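Local structure of Xaa-Pro Dipeptidase (Alteromonas macleodii, 2QS8) at residues A[212-215]-A[216-219]; A[182-185]-A[186-190]. The protein probably hydrolyses peptides as a metal-dependent carboxypeptidase or Xaa-Pro dipeptidase of the amidohydrolase superfamily, with a TIM-barrel fold. All blocks are in the same frame, centred on the assembly; numbering follows the deposited sequence.

Contact 1: A[212-215]-A[216-219]; sequences QFTQ and EEVD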
ATOM      1  N   GLN A 212      13.302  12.857   8.313  1.00 19.13           N
ATOM      2  CA  GLN A 212      11.937  12.318   8.264  1.00 18.87           C
ATOM      3  C   GLN A 212      11.460  11.791   6.903  1.00 20.34           C
ATOM      4  O   GLN A 212      10.300  11.427   6.734  1.00 21.08           O
ATOM      5  CB  GLN A 212      10.953  13.350   8.824  1.00 18.31           C
ATOM      6  CG  GLN A 212      11.353  13.831  10.214  1.00 16.04           C
ATOM      7  CD  GLN A 212      10.304  14.699  10.871  1.00 18.25           C
ATOM      8  OE1 GLN A 212       9.542  15.391  10.190  1.00 18.22           O
ATOM      9  NE2 GLN A 212      10.272  14.684  12.204  1.00 14.92           N
ATOM     10  N   PHE A 213      12.367  11.747   5.940  1.00 19.58           N
ATOM     11  CA  PHE A 213      12.078  11.201   4.621  1.00 20.90           C
ATOM     12  C   PHE A 213      13.214  10.228   4.331  1.00 21.06           C
ATOM     13  O   PHE A 213      14.382  10.535   4.597  1.00 21.20           O
ATOM     14  CB  PHE A 213      12.064  12.293   3.544  1.00 20.85           C
ATOM     15  CG  PHE A 213      10.694  12.858   3.242  1.00 20.84           C
ATOM     16  CD1 PHE A 213      10.046  13.695   4.146  1.00 20.34           C
ATOM     17  CD2 PHE A 213      10.059  12.550   2.045  1.00 20.80           C
ATOM     18  CE1 PHE A 213       8.782  14.222   3.857  1.00 21.81           C
ATOM     19  CE2 PHE A 213       8.791  13.070   1.744  1.00 22.99           C
ATOM     20  CZ  PHE A 213       8.154  13.908   2.653  1.00 22.06           C
ATOM     21  N   THR A 214      12.887   9.054   3.814  1.00 19.41           N
ATOM     22  CA  THR A 214      13.916   8.077   3.464  1.00 20.20           C
ATOM     23  C   THR A 214      14.430   8.544   2.097  1.00 20.15           C
ATOM     24  O   THR A 214      13.791   9.370   1.444  1.00 19.53           O
ATOM     25  CB  THR A 214      13.326   6.667   3.310  1.00 19.16           C
ATOM     26  OG1 THR A 214      12.478   6.658   2.163  1.00 18.50           O
ATOM     27  CG2 THR A 214      12.493   6.263   4.553  1.00 19.56           C
ATOM     28  N   GLN A 215      15.573   8.028   1.653  1.00 22.31           N
ATOM     29  CA  GLN A 215      16.113   8.446   0.367  1.00 22.61           C
ATOM     30  C   GLN A 215      15.113   8.052  -0.721  1.00 23.80           C
ATOM     31  O   GLN A 215      14.857   8.815  -1.654  1.00 23.67           O
ATOM     32  CB  GLN A 215      17.471   7.801   0.105  1.00 24.78           C
ATOM     33  CG  GLN A 215      18.169   8.366  -1.123  1.00 23.47           C
ATOM     34  CD  GLN A 215      18.478   9.852  -0.974  1.00 24.88           C
ATOM     35  OE1 GLN A 215      19.246  10.264  -0.095  1.00 26.19           O
ATOM     36  NE2 GLN A 215      17.880  10.666  -1.837  1.00 27.61           N
ATOM     37  N   GLU A 216      14.546   6.860  -0.594  1.00 23.41           N
ATOM     38  CA  GLU A 216      13.550   6.381  -1.551  1.00 25.30           C
ATOM     39  C   GLU A 216      12.327   7.316  -1.594  1.00 24.55           C
ATOM     40  O   GLU A 216      11.794   7.607  -2.663  1.00 24.44           O
ATOM     41  CB  GLU A 216      13.109   4.970  -1.164  1.00 27.86           C
ATOM     42  CG  GLU A 216      11.924   4.418  -1.937  1.00 33.42           C
ATOM     43  CD  GLU A 216      11.496   3.036  -1.430  1.00 37.76           C
ATOM     44  OE1 GLU A 216      11.305   2.873  -0.205  1.00 40.14           O
ATOM     45  OE2 GLU A 216      11.343   2.110  -2.258  1.00 39.35           O
ATOM     46  N   GLU A 217      11.885   7.783  -0.434  1.00 23.29           N
ATOM     47  CA  GLU A 217      10.736   8.668  -0.371  1.00 23.41           C
ATOM     48  C   GLU A 217      11.014  10.054  -0.971  1.00 21.62           C
ATOM     49  O   GLU A 217      10.187  10.579  -1.713  1.00 21.72           O
ATOM     50  CB  GLU A 217      10.235   8.807   1.077  1.00 23.90           C
ATOM     51  CG  GLU A 217       9.734   7.501   1.701  1.00 24.76           C
ATOM     52  CD  GLU A 217       9.374   7.633   3.180  1.00 25.21           C
ATOM     53  OE1 GLU A 217      10.046   8.377   3.919  1.00 23.90           O
ATOM     54  OE2 GLU A 217       8.419   6.964   3.613  1.00 27.47           O
ATOM     55  N   VAL A 218      12.161  10.651  -0.669  1.00 20.35           N
ATOM     56  CA  VAL A 218      12.441  11.966  -1.228  1.00 20.29           C
ATOM     57  C   VAL A 218      12.777  11.862  -2.713  1.00 19.81           C
ATOM     58  O   VAL A 218      12.498  12.785  -3.476  1.00 19.35           O
ATOM     59  CB  VAL A 218      13.560  12.728  -0.438  1.00 21.18           C
ATOM     60  CG1 VAL A 218      14.865  11.952  -0.443  1.00 20.63           C
ATOM     61  CG2 VAL A 218      13.758  14.102  -1.044  1.00 23.60           C
ATOM     62  N   ASP A 219      13.354  10.741  -3.140  1.00 20.73           N
ATOM     63  CA  ASP A 219      13.638  10.562  -4.566  1.00 21.95           C
ATOM     64  C   ASP A 219      12.276  10.568  -5.277  1.00 22.46           C
ATOM     65  O   ASP A 219      12.115  11.176  -6.335  1.00 23.11           O
ATOM     66  CB  ASP A 219      14.346   9.222  -4.854  1.00 21.85           C
ATOM     67  CG  ASP A 219      15.826   9.231  -4.470  1.00 25.08           C
ATOM     68  OD1 ASP A 219      16.396  10.327  -4.317  1.00 24.33           O
ATOM     69  OD2 ASP A 219      16.427   8.143  -4.332  1.00 27.04           O
TER
HETATM   70  O   HOH W   1      10.662   4.436   2.004  1.00 30.75           O
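T214 and E217 clasp each other in a capping box that starts helix 215-227. The hydroxyl OG1 of T214, at the N-cap, accepts from the backbone N of E217 at 2.9 Å, and E217 OE1 answers by taking the N-H of T214, also at 2.9 Å and nearly straight (163°). The E217 carboxylate is met there on its anti side. With CG beside the backbone N (chi1 -63°), the E217 chain folds back beside the threonine, and CG2 of T214 rests on E217 OE1 at 3.3 Å. On this buried side CD2 of the F213 ring meets E217 CB at 3.9 Å, while V218 N lies at the ring edge. OE2 of E217 takes the backbone N of G174, and R183 of the second subunit forms a salt bridge with OE1.

The solvent side is looser: a water spans T214 OG1 and OE1 of the exposed E216, whose OE2 bonds to Y176 OH of the second subunit.

Along the helix, the bent Q215 chain offers NE2 to D219 OD1 at 2.9 Å, from above the carboxylate plane, and also to R244 O. F213 and V218 pack on I195 of strand 192-196, whereas Q215, V218 and D219 lean on A248 of helix 239-248.

Contact 2: A[182-185]-A[186-190]; sequences VRQR and YKDGA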
ATOM      1  N   VAL A 182       1.920  14.098  -3.987  1.00 17.98           N
ATOM      2  CA  VAL A 182       2.399  15.091  -4.934  1.00 16.63           C
ATOM      3  C   VAL A 182       1.302  15.355  -5.968  1.00 15.11           C
ATOM      4  O   VAL A 182       0.992  16.494  -6.272  1.00 17.02           O
ATOM      5  CB  VAL A 182       3.685  14.618  -5.650  1.00 17.35           C
ATOM      6  CG1 VAL A 182       4.024  15.540  -6.810  1.00 15.00           C
ATOM      7  CG2 VAL A 182       4.832  14.589  -4.661  1.00 17.16           C
ATOM      8  N   ARG A 183       0.713  14.290  -6.496  1.00 16.09           N
ATOM      9  CA  ARG A 183      -0.354  14.433  -7.465  1.00 16.59           C
ATOM     10  C   ARG A 183      -1.566  15.172  -6.883  1.00 17.44           C
ATOM     11  O   ARG A 183      -2.238  15.916  -7.603  1.00 18.62           O
ATOM     12  CB  ARG A 183      -0.750  13.061  -8.011  1.00 16.68           C
ATOM     13  CG  ARG A 183       0.276  12.510  -9.018  1.00 16.59           C
ATOM     14  CD  ARG A 183       0.030  11.050  -9.378  1.00 15.00           C
ATOM     15  NE  ARG A 183       0.942  10.571 -10.414  1.00 15.78           N
ATOM     16  CZ  ARG A 183       1.361   9.312 -10.512  1.00 14.44           C
ATOM     17  NH1 ARG A 183       0.953   8.396  -9.638  1.00 14.38           N
ATOM     18  NH2 ARG A 183       2.189   8.960 -11.475  1.00 14.93           N
ATOM     19  N   GLN A 184      -1.831  14.990  -5.584  1.00 16.88           N
ATOM     20  CA  GLN A 184      -2.953  15.679  -4.948  1.00 16.28           C
ATOM     21  C   GLN A 184      -2.714  17.188  -4.954  1.00 17.09           C
ATOM     22  O   GLN A 184      -3.647  17.972  -5.118  1.00 17.03           O
ATOM     23  CB  GLN A 184      -3.139  15.215  -3.497  1.00 18.90           C
ATOM     24  CG  GLN A 184      -4.352  15.817  -2.816  1.00 16.90           C
ATOM     25  CD  GLN A 184      -5.643  15.448  -3.524  1.00 21.17           C
ATOM     26  OE1 GLN A 184      -5.813  14.313  -3.973  1.00 21.98           O
ATOM     27  NE2 GLN A 184      -6.567  16.403  -3.618  1.00 19.64           N
ATOM     28  N   ARG A 185      -1.461  17.591  -4.764  1.00 15.95           N
ATOM     29  CA  ARG A 185      -1.147  19.014  -4.774  1.00 17.62           C
ATOM     30  C   ARG A 185      -1.360  19.554  -6.192  1.00 17.02           C
ATOM     31  O   ARG A 185      -1.818  20.677  -6.370  1.00 16.78           O
ATOM     32  CB  ARG A 185       0.285  19.247  -4.285  1.00 18.80           C
ATOM     33  CG  ARG A 185       0.357  19.897  -2.899  1.00 21.30           C
ATOM     34  CD  ARG A 185      -0.871  19.577  -2.037  1.00 22.97           C
ATOM     35  NE  ARG A 185      -0.774  18.269  -1.421  1.00 22.34           N
ATOM     36  CZ  ARG A 185      -1.771  17.631  -0.824  1.00 21.50           C
ATOM     37  NH1 ARG A 185      -2.979  18.163  -0.747  1.00 20.47           N
ATOM     38  NH2 ARG A 185      -1.543  16.437  -0.299  1.00 22.46           N
ATOM     39  N   TYR A 186      -1.028  18.744  -7.191  1.00 15.98           N
ATOM     40  CA  TYR A 186      -1.248  19.135  -8.578  1.00 17.18           C
ATOM     41  C   TYR A 186      -2.767  19.287  -8.779  1.00 16.79           C
ATOM     42  O   TYR A 186      -3.242  20.220  -9.429  1.00 16.48           O
ATOM     43  CB  TYR A 186      -0.729  18.043  -9.529  1.00 16.71           C
ATOM     44  CG  TYR A 186      -1.341  18.072 -10.905  1.00 15.93           C
ATOM     45  CD1 TYR A 186      -1.020  19.082 -11.821  1.00 17.32           C
ATOM     46  CD2 TYR A 186      -2.252  17.097 -11.297  1.00 18.09           C
ATOM     47  CE1 TYR A 186      -1.597  19.111 -13.095  1.00 18.03           C
ATOM     48  CE2 TYR A 186      -2.833  17.114 -12.562  1.00 19.01           C
ATOM     49  CZ  TYR A 186      -2.501  18.121 -13.458  1.00 19.56           C
ATOM     50  OH  TYR A 186      -3.065  18.124 -14.709  1.00 21.31           O
ATOM     51  N   LYS A 187      -3.506  18.353  -8.194  1.00 17.02           N
ATOM     52  CA  LYS A 187      -4.955  18.337  -8.304  1.00 16.57           C
ATOM     53  C   LYS A 187      -5.566  19.559  -7.629  1.00 16.11           C
ATOM     54  O   LYS A 187      -6.490  20.143  -8.168  1.00 18.52           O
ATOM     55  CB  LYS A 187      -5.508  17.039  -7.689  1.00 17.51           C
ATOM     56  CG  LYS A 187      -7.006  16.790  -7.864  1.00 15.00           C
ATOM     57  CD  LYS A 187      -7.375  15.382  -7.358  1.00 14.99           C
ATOM     58  CE  LYS A 187      -8.875  15.139  -7.432  1.00 15.29           C
ATOM     59  NZ  LYS A 187      -9.196  13.711  -7.232  1.00 14.37           N
ATOM     60  N   ASP A 188      -5.039  19.951  -6.469  1.00 16.59           N
ATOM     61  CA  ASP A 188      -5.563  21.110  -5.758  1.00 18.40           C
ATOM     62  C   ASP A 188      -5.277  22.422  -6.501  1.00 20.79           C
ATOM     63  O   ASP A 188      -5.946  23.424  -6.263  1.00 19.98           O
ATOM     64  CB  ASP A 188      -4.976  21.212  -4.350  1.00 19.88           C
ATOM     65  CG  ASP A 188      -5.364  20.041  -3.457  1.00 23.78           C
ATOM     66  OD1 ASP A 188      -6.473  19.484  -3.618  1.00 23.70           O
ATOM     67  OD2 ASP A 188      -4.557  19.696  -2.577  1.00 22.97           O
ATOM     68  N   GLY A 189      -4.280  22.403  -7.385  1.00 20.17           N
ATOM     69  CA  GLY A 189      -3.923  23.593  -8.140  1.00 19.14           C
ATOM     70  C   GLY A 189      -2.583  24.219  -7.769  1.00 18.21           C
ATOM     71  O   GLY A 189      -2.322  25.354  -8.141  1.00 18.88           O
ATOM     72  N   ALA A 190      -1.728  23.494  -7.050  1.00 17.81           N
ATOM     73  CA  ALA A 190      -0.421  24.030  -6.647  1.00 18.74           C
ATOM     74  C   ALA A 190       0.583  24.204  -7.800  1.00 20.00           C
ATOM     75  O   ALA A 190       0.543  23.464  -8.784  1.00 19.85           O
ATOM     76  CB  ALA A 190       0.192  23.139  -5.578  1.00 17.76           C
TER
HETATM   77  O   HOH W   2      -7.880  12.820  -4.891  1.00 27.32           O
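R185 and D188 form a salt bridge one turn apart, within the last turn of helix 175-188, which a Schellman motif ends. The arginine chain bends at chi2 (27°) and chi3, which lays it alongside the aspartate, both pointing the same way. NH1 then meets D188 OD2 at 2.9 Å, nearly along the C-O axis but tilted from the guanidinium plane; the N-H...O angle is only 131°. CB of Q184 covers one guanidinium face near its rim, and NH2 holds the carbonyl of E168.

The other carboxylate oxygen is gripped by Q184: NE2 reaches D188 OD1 at 3.1 Å from above the carboxylate plane. Q184 CG lies anti to the backbone N (chi1 -176°), and the turn at chi2 brings the amide back over the next turn. NE2 also bonds to Y162 of the third subunit. A water accepts a hydrogen bond from NZ of the extended K187 and donates one to Q184 OE1; NZ also makes a salt bridge to D152 and a hydrogen bond to T154 of that subunit. With D188 cut back to an alanine, the R185 guanidinium would probably lose this acidic mate and the Q184 amide one of the bonds that fix its rotation.

At the helix end G189 takes a positive phi, and its N makes a weak bond to Y186 O at 3.2 Å. A190 N closes the motif on R185 O at 2.9 Å. A190 CB sits 3.3 Å from R185 O.

Contact 2 comes first along the chain, at the C-terminal end of helix 175-188; strand 192-196 and a long loop then lead to contact 1, at the start of helix 215-227. Their centres are about 19 Å apart and their nearest atoms about 7 Å, without touching. Both pack against strand 192-196, which runs parallel to strand 231-236, through I193 for contact 2 and I195 for contact 1. Together they thus mark the exit from one helix and the entry to the next, on either side of strand 192-196 along the chain. Between subunits the two regions meet directly: segment 182-185 of one copy faces segment 216-219 of another, joining subunits of the tetramer.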